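Side-chain contacts in Lmo0181 protein (Listeria monocytogenes serovar 1/2a, PDB 5F7V), which binds the cyclic glucan cycloalternan as the substrate-binding lipoprotein of what is probably an ABC transporter: residues A[175-180]-A[370-375]; A[181-186]-A[359-364]. All coordinates share one frame; numbering follows the deposited sequence. Where two conformers were deposited one is given.

Contact 1. Residues A[175-180]-A[370-375]; sequences QPVTMN and SEFEKV. With GLC (alpha-D-glucopyranose), chain B.
The Phe372 ring turns its edge to the backbone that leads into helix 179-187. Val177 O lies at that edge in the ring plane, 3.5 Å from Phe372 CD2, and Thr178 O stands 3.8 Å from Phe372 CE2. Against Phe182, outside the two segments, the same ring makes an edge-to-face pair in which Phe372 supplies the edge. The Val177 side chain slants past the CB end of the ring, its CG1 4.0 Å from Phe372 CD2. It reaches there because CG1 is anti to the backbone N (chi1 -169°), and Leu212 of helix 206-220 touches both side chains. In this solute-binding-protein fold the contact packs helix 361-376 behind a turn whose other side lines the glycan pocket. Thr178 is the N-cap: with chi1 at 63°, OG1 accepts a hydrogen bond from Glu181 N, three residues on, in the first turn. Asn180 ND2 gives a hydrogen bond to the glucose ring oxygen O5 (3.0 Å, N-H...O angle 159°) and another to Glu77 OE2, while OD1 accepts from Trp361 NE1; bonds at both ends of the amide fix its rotation. Pro176 touches a second glucose. On the far side of helix 361-376, Lys374 NZ meets Glu371 OE2 on the syn side but tilted out of the carboxylate plane in a 3.1 Å salt bridge, while Glu371 OE1 is held by Asn388 ND2 of helix 382-397.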
# COMPACT_ATOMS: atom_id res chain seq x y z
N GLN A 175 14.33 -0.59 -2.85
CA GLN A 175 13.28 0.21 -2.22
C GLN A 175 12.76 1.17 -3.28
O GLN A 175 13.54 1.75 -4.07
CB GLN A 175 13.87 0.99 -1.07
CG GLN A 175 12.87 1.86 -0.33
CD GLN A 175 13.27 2.26 1.07
OE1 GLN A 175 12.42 2.71 1.86
NE2 GLN A 175 14.53 2.12 1.37
N PRO A 176 11.44 1.37 -3.35
CA PRO A 176 10.93 2.31 -4.35
C PRO A 176 11.40 3.75 -4.08
O PRO A 176 11.53 4.18 -2.95
CB PRO A 176 9.42 2.19 -4.20
CG PRO A 176 9.21 0.82 -3.61
CD PRO A 176 10.34 0.65 -2.67
N VAL A 177 11.67 4.47 -5.15
CA VAL A 177 11.97 5.90 -5.08
C VAL A 177 10.81 6.62 -5.76
O VAL A 177 10.90 7.01 -6.91
CB VAL A 177 13.35 6.27 -5.66
CG1 VAL A 177 13.67 7.71 -5.29
CG2 VAL A 177 14.39 5.33 -5.06
N THR A 178 9.72 6.74 -5.01
CA THR A 178 8.44 7.21 -5.49
C THR A 178 7.84 8.16 -4.45
O THR A 178 8.29 8.17 -3.31
CB THR A 178 7.45 6.04 -5.69
OG1 THR A 178 7.25 5.45 -4.39
CG2 THR A 178 7.95 5.05 -6.71
N MET A 179 6.83 8.93 -4.85
CA MET A 179 6.12 9.76 -3.89
C MET A 179 5.55 8.93 -2.76
O MET A 179 5.60 9.35 -1.60
CB MET A 179 5.02 10.57 -4.62
CG MET A 179 4.19 11.38 -3.65
SD MET A 179 5.12 12.72 -2.84
CE MET A 179 4.49 14.09 -3.78
N ASN A 180 4.99 7.76 -3.07
CA ASN A 180 4.37 6.96 -2.00
C ASN A 180 5.39 6.49 -1.01
O ASN A 180 5.15 6.51 0.20
CB ASN A 180 3.62 5.76 -2.56
CG ASN A 180 2.14 5.78 -2.27
OD1 ASN A 180 1.50 6.84 -2.32
ND2 ASN A 180 1.60 4.62 -1.96
N SER A 370 8.16 10.95 -11.90
CA SER A 370 8.97 11.19 -13.10
C SER A 370 10.26 11.93 -12.69
O SER A 370 11.33 11.58 -13.17
CB SER A 370 8.16 11.99 -14.12
OG SER A 370 8.96 12.41 -15.22
N GLU A 371 10.17 12.93 -11.81
CA GLU A 371 11.36 13.65 -11.36
C GLU A 371 12.32 12.71 -10.64
O GLU A 371 13.53 12.81 -10.82
CB GLU A 371 10.98 14.82 -10.45
CG GLU A 371 10.26 15.92 -11.22
CD GLU A 371 11.03 16.48 -12.40
OE1 GLU A 371 12.18 16.92 -12.14
OE2 GLU A 371 10.57 16.44 -13.56
N PHE A 372 11.81 11.82 -9.80
CA PHE A 372 12.66 10.89 -9.08
C PHE A 372 13.33 9.90 -10.04
O PHE A 372 14.51 9.62 -9.87
CB PHE A 372 11.88 10.15 -8.01
CG PHE A 372 11.47 10.96 -6.82
CD1 PHE A 372 11.82 12.30 -6.63
CD2 PHE A 372 10.70 10.36 -5.84
CE1 PHE A 372 11.43 12.99 -5.51
CE2 PHE A 372 10.28 11.05 -4.73
CZ PHE A 372 10.66 12.37 -4.56
N GLU A 373 12.61 9.41 -11.03
CA GLU A 373 13.19 8.52 -12.02
C GLU A 373 14.36 9.20 -12.73
O GLU A 373 15.39 8.59 -13.02
CB GLU A 373 12.10 8.07 -13.01
CG GLU A 373 12.59 6.98 -13.94
CD GLU A 373 12.44 5.60 -13.38
OE1 GLU A 373 12.28 5.43 -12.15
OE2 GLU A 373 12.51 4.68 -14.26
N LYS A 374 14.21 10.47 -13.03
CA LYS A 374 15.31 11.19 -13.69
C LYS A 374 16.54 11.19 -12.79
O LYS A 374 17.65 11.13 -13.32
CB LYS A 374 14.94 12.64 -14.03
CG LYS A 374 13.94 12.81 -15.16
CD LYS A 374 13.53 14.25 -15.31
CE LYS A 374 12.34 14.45 -16.22
NZ LYS A 374 12.00 15.89 -16.26
N VAL A 375 16.41 11.29 -11.47
CA VAL A 375 17.62 11.21 -10.64
C VAL A 375 18.24 9.83 -10.75
O VAL A 375 19.45 9.70 -10.93
CB VAL A 375 17.26 11.49 -9.17
CG1 VAL A 375 18.53 11.45 -8.33
CG2 VAL A 375 16.52 12.82 -9.03
C1 GLC B . 2.34 1.47 -3.59
C2 GLC B . 3.16 0.62 -4.55
C3 GLC B . 3.89 -0.47 -3.75
C4 GLC B . 4.73 0.18 -2.67
C5 GLC B . 3.92 1.18 -1.83
C6 GLC B . 4.77 2.05 -0.90
O2 GLC B . 2.34 0.05 -5.57
O3 GLC B . 4.71 -1.17 -4.69
O4 GLC B . 5.22 -0.82 -1.76
O5 GLC B . 3.18 2.10 -2.63
O6 GLC B . 5.71 2.77 -1.68

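Contact 2. Residues A[181-186]-A[359-364]; sequences EFYKVA and KDWNKI. With GLC (alpha-D-glucopyranose), chain B.
Trp361 and Tyr183 meet in a buried contact between the first turn of helix 361-376 and helix 179-187, two helices beside the sugar pocket of a periplasmic-binding-protein fold. Their backbones stay well apart, the CA atoms of the pair 11.8 Å from each other, and the two large side chains bridge the distance. Asp360, just after Lys359 at the surface, sits at the N-cap position, where its backbone O accepts the helical bond from Ile364 N. Trp361 then extends with CG anti to the backbone N (chi1 -177°), which brings the indole up to Tyr183. Its benzo corner does the touching: CZ2 of Trp361 lies 3.8 Å from Tyr183 CD2. The two rings are steeply inclined, planes at 72° and centroids 5.8 Å apart. The indole NE1 is satisfied by Asn180 OD1, tying the tryptophan to a residue of the pocket. Asn362 ND2 donates to Thr78 OG1 of helix 76-85. His279 of strand 278-287 makes an edge-to-face pair with the Tyr183 ring. Two residues before Tyr183, Glu181 uses its two carboxylate oxygens differently. Glu181 OE2 is met by Lys184 NZ at 2.8 Å, 56° out of the carboxylate plane, and Lys184 also bridges to Glu270. Glu181 OE1 accepts a 2.6 Å hydrogen bond from the glucose hydroxyl O6.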
# COMPACT_ATOMS: atom_id res chain seq x y z
N GLU A 181 6.58 6.12 -1.49
CA GLU A 181 7.62 5.69 -0.55
C GLU A 181 8.17 6.89 0.21
O GLU A 181 8.55 6.82 1.38
CB GLU A 181 8.73 4.97 -1.29
CG GLU A 181 9.64 4.18 -0.37
CD GLU A 181 9.02 2.90 0.18
OE1 GLU A 181 7.89 2.48 -0.23
OE2 GLU A 181 9.72 2.28 1.02
N PHE A 182 8.26 8.01 -0.50
CA PHE A 182 8.98 9.17 0.05
C PHE A 182 8.27 9.85 1.18
O PHE A 182 8.96 10.37 2.04
CB PHE A 182 9.22 10.17 -1.06
CG PHE A 182 10.19 11.24 -0.65
CD1 PHE A 182 11.50 10.90 -0.31
CD2 PHE A 182 9.83 12.56 -0.55
CE1 PHE A 182 12.42 11.84 0.09
CE2 PHE A 182 10.74 13.51 -0.15
CZ PHE A 182 12.03 13.14 0.19
N TYR A 183 6.94 9.85 1.24
CA TYR A 183 6.37 10.55 2.41
C TYR A 183 6.79 9.81 3.68
O TYR A 183 6.94 10.41 4.74
CB TYR A 183 4.87 10.80 2.33
CG TYR A 183 3.93 9.61 2.37
CD1 TYR A 183 3.55 9.04 3.56
CD2 TYR A 183 3.40 9.06 1.22
CE1 TYR A 183 2.64 8.00 3.62
CE2 TYR A 183 2.50 8.03 1.24
CZ TYR A 183 2.15 7.50 2.44
OH TYR A 183 1.22 6.48 2.47
N LYS A 184 6.94 8.48 3.60
CA LYS A 184 7.47 7.70 4.72
C LYS A 184 8.95 7.95 4.98
O LYS A 184 9.35 8.18 6.11
CB LYS A 184 7.20 6.24 4.44
CG LYS A 184 7.83 5.30 5.45
CD LYS A 184 7.74 3.83 5.07
CE LYS A 184 8.51 3.47 3.80
NZ LYS A 184 8.22 2.07 3.40
N VAL A 185 9.77 7.84 3.95
CA VAL A 185 11.22 8.01 4.12
C VAL A 185 11.57 9.42 4.57
O VAL A 185 12.45 9.61 5.42
CB VAL A 185 11.99 7.56 2.85
CG1 VAL A 185 13.47 7.76 3.04
CG2 VAL A 185 11.70 6.08 2.60
N ALA A 186 10.84 10.41 4.05
CA ALA A 186 10.99 11.79 4.59
C ALA A 186 10.69 11.86 6.08
O ALA A 186 11.46 12.44 6.85
CB ALA A 186 10.09 12.74 3.82
N LYS A 359 -7.01 15.62 -2.91
CA LYS A 359 -7.68 15.17 -4.13
C LYS A 359 -6.75 14.95 -5.32
O LYS A 359 -7.12 14.17 -6.18
CB LYS A 359 -8.82 16.12 -4.51
CG LYS A 359 -8.37 17.46 -5.05
CD LYS A 359 -9.56 18.21 -5.64
CE LYS A 359 -9.07 19.53 -6.21
NZ LYS A 359 -10.23 20.38 -6.54
N ASP A 360 -5.58 15.58 -5.34
CA ASP A 360 -4.68 15.51 -6.49
C ASP A 360 -3.54 14.54 -6.23
O ASP A 360 -2.56 14.62 -6.95
CB ASP A 360 -4.12 16.90 -6.81
CG ASP A 360 -5.18 17.88 -7.23
OD1 ASP A 360 -5.96 17.52 -8.14
OD2 ASP A 360 -5.21 18.99 -6.62
N TRP A 361 -3.66 13.61 -5.30
CA TRP A 361 -2.53 12.77 -4.94
C TRP A 361 -1.94 12.00 -6.11
O TRP A 361 -0.72 12.02 -6.30
CB TRP A 361 -2.93 11.76 -3.87
CG TRP A 361 -1.78 10.92 -3.40
CD1 TRP A 361 -1.58 9.59 -3.61
CD2 TRP A 361 -0.66 11.37 -2.64
NE1 TRP A 361 -0.42 9.20 -3.01
CE2 TRP A 361 0.17 10.27 -2.38
CE3 TRP A 361 -0.27 12.61 -2.14
CZ2 TRP A 361 1.35 10.36 -1.65
CZ3 TRP A 361 0.91 12.72 -1.44
CH2 TRP A 361 1.71 11.58 -1.17
N ASN A 362 -2.76 11.31 -6.89
CA ASN A 362 -2.20 10.52 -7.98
C ASN A 362 -1.53 11.39 -9.05
O ASN A 362 -0.47 11.00 -9.57
CB ASN A 362 -3.25 9.54 -8.52
CG ASN A 362 -3.57 8.38 -7.56
OD1 ASN A 362 -2.81 8.02 -6.65
ND2 ASN A 362 -4.76 7.79 -7.76
N LYS A 363 -2.08 12.56 -9.31
CA LYS A 363 -1.53 13.48 -10.29
C LYS A 363 -0.18 14.04 -9.81
O LYS A 363 0.82 14.04 -10.56
CB LYS A 363 -2.54 14.61 -10.50
CG LYS A 363 -2.06 15.53 -11.57
CD LYS A 363 -2.69 16.90 -11.53
CE LYS A 363 -4.19 16.88 -11.49
NZ LYS A 363 -4.60 17.91 -12.48
N ILE A 364 -0.12 14.50 -8.56
CA ILE A 364 1.15 15.00 -8.04
C ILE A 364 2.16 13.86 -7.93
O ILE A 364 3.34 14.08 -8.17
CB ILE A 364 1.06 15.86 -6.77
CG1 ILE A 364 0.67 15.08 -5.51
CG2 ILE A 364 0.14 17.04 -7.02
CD1 ILE A 364 0.70 15.90 -4.23
C1 GLC B . 2.34 1.47 -3.59
C2 GLC B . 3.16 0.62 -4.55
C3 GLC B . 3.89 -0.47 -3.75
C4 GLC B . 4.73 0.18 -2.67
C5 GLC B . 3.92 1.18 -1.83
C6 GLC B . 4.77 2.05 -0.90
O2 GLC B . 2.34 0.05 -5.57
O3 GLC B . 4.71 -1.17 -4.69
O4 GLC B . 5.22 -0.82 -1.76
O5 GLC B . 3.18 2.10 -2.63
O6 GLC B . 5.71 2.77 -1.68

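In the fold
Both contacts join helix 179-187 to helix 361-376, and their centres lie 10 Å apart on the same side of the chain's centre. Contact 2 is nested along the chain inside the loop closed by contact 1: 175-180 runs directly into 181-186, and 359-364 precedes 370-375 on one helix. Contact 1 therefore packs the lead-in to the shorter helix on the later turns of the longer one, and contact 2 reaches the beginning of that longer helix. Between them Met179 CG lies 3.5 Å from Trp361 CH2. Each contact also holds a side chain bonded to the same glucose, so this helix pair backs one wall of the glycan pocket.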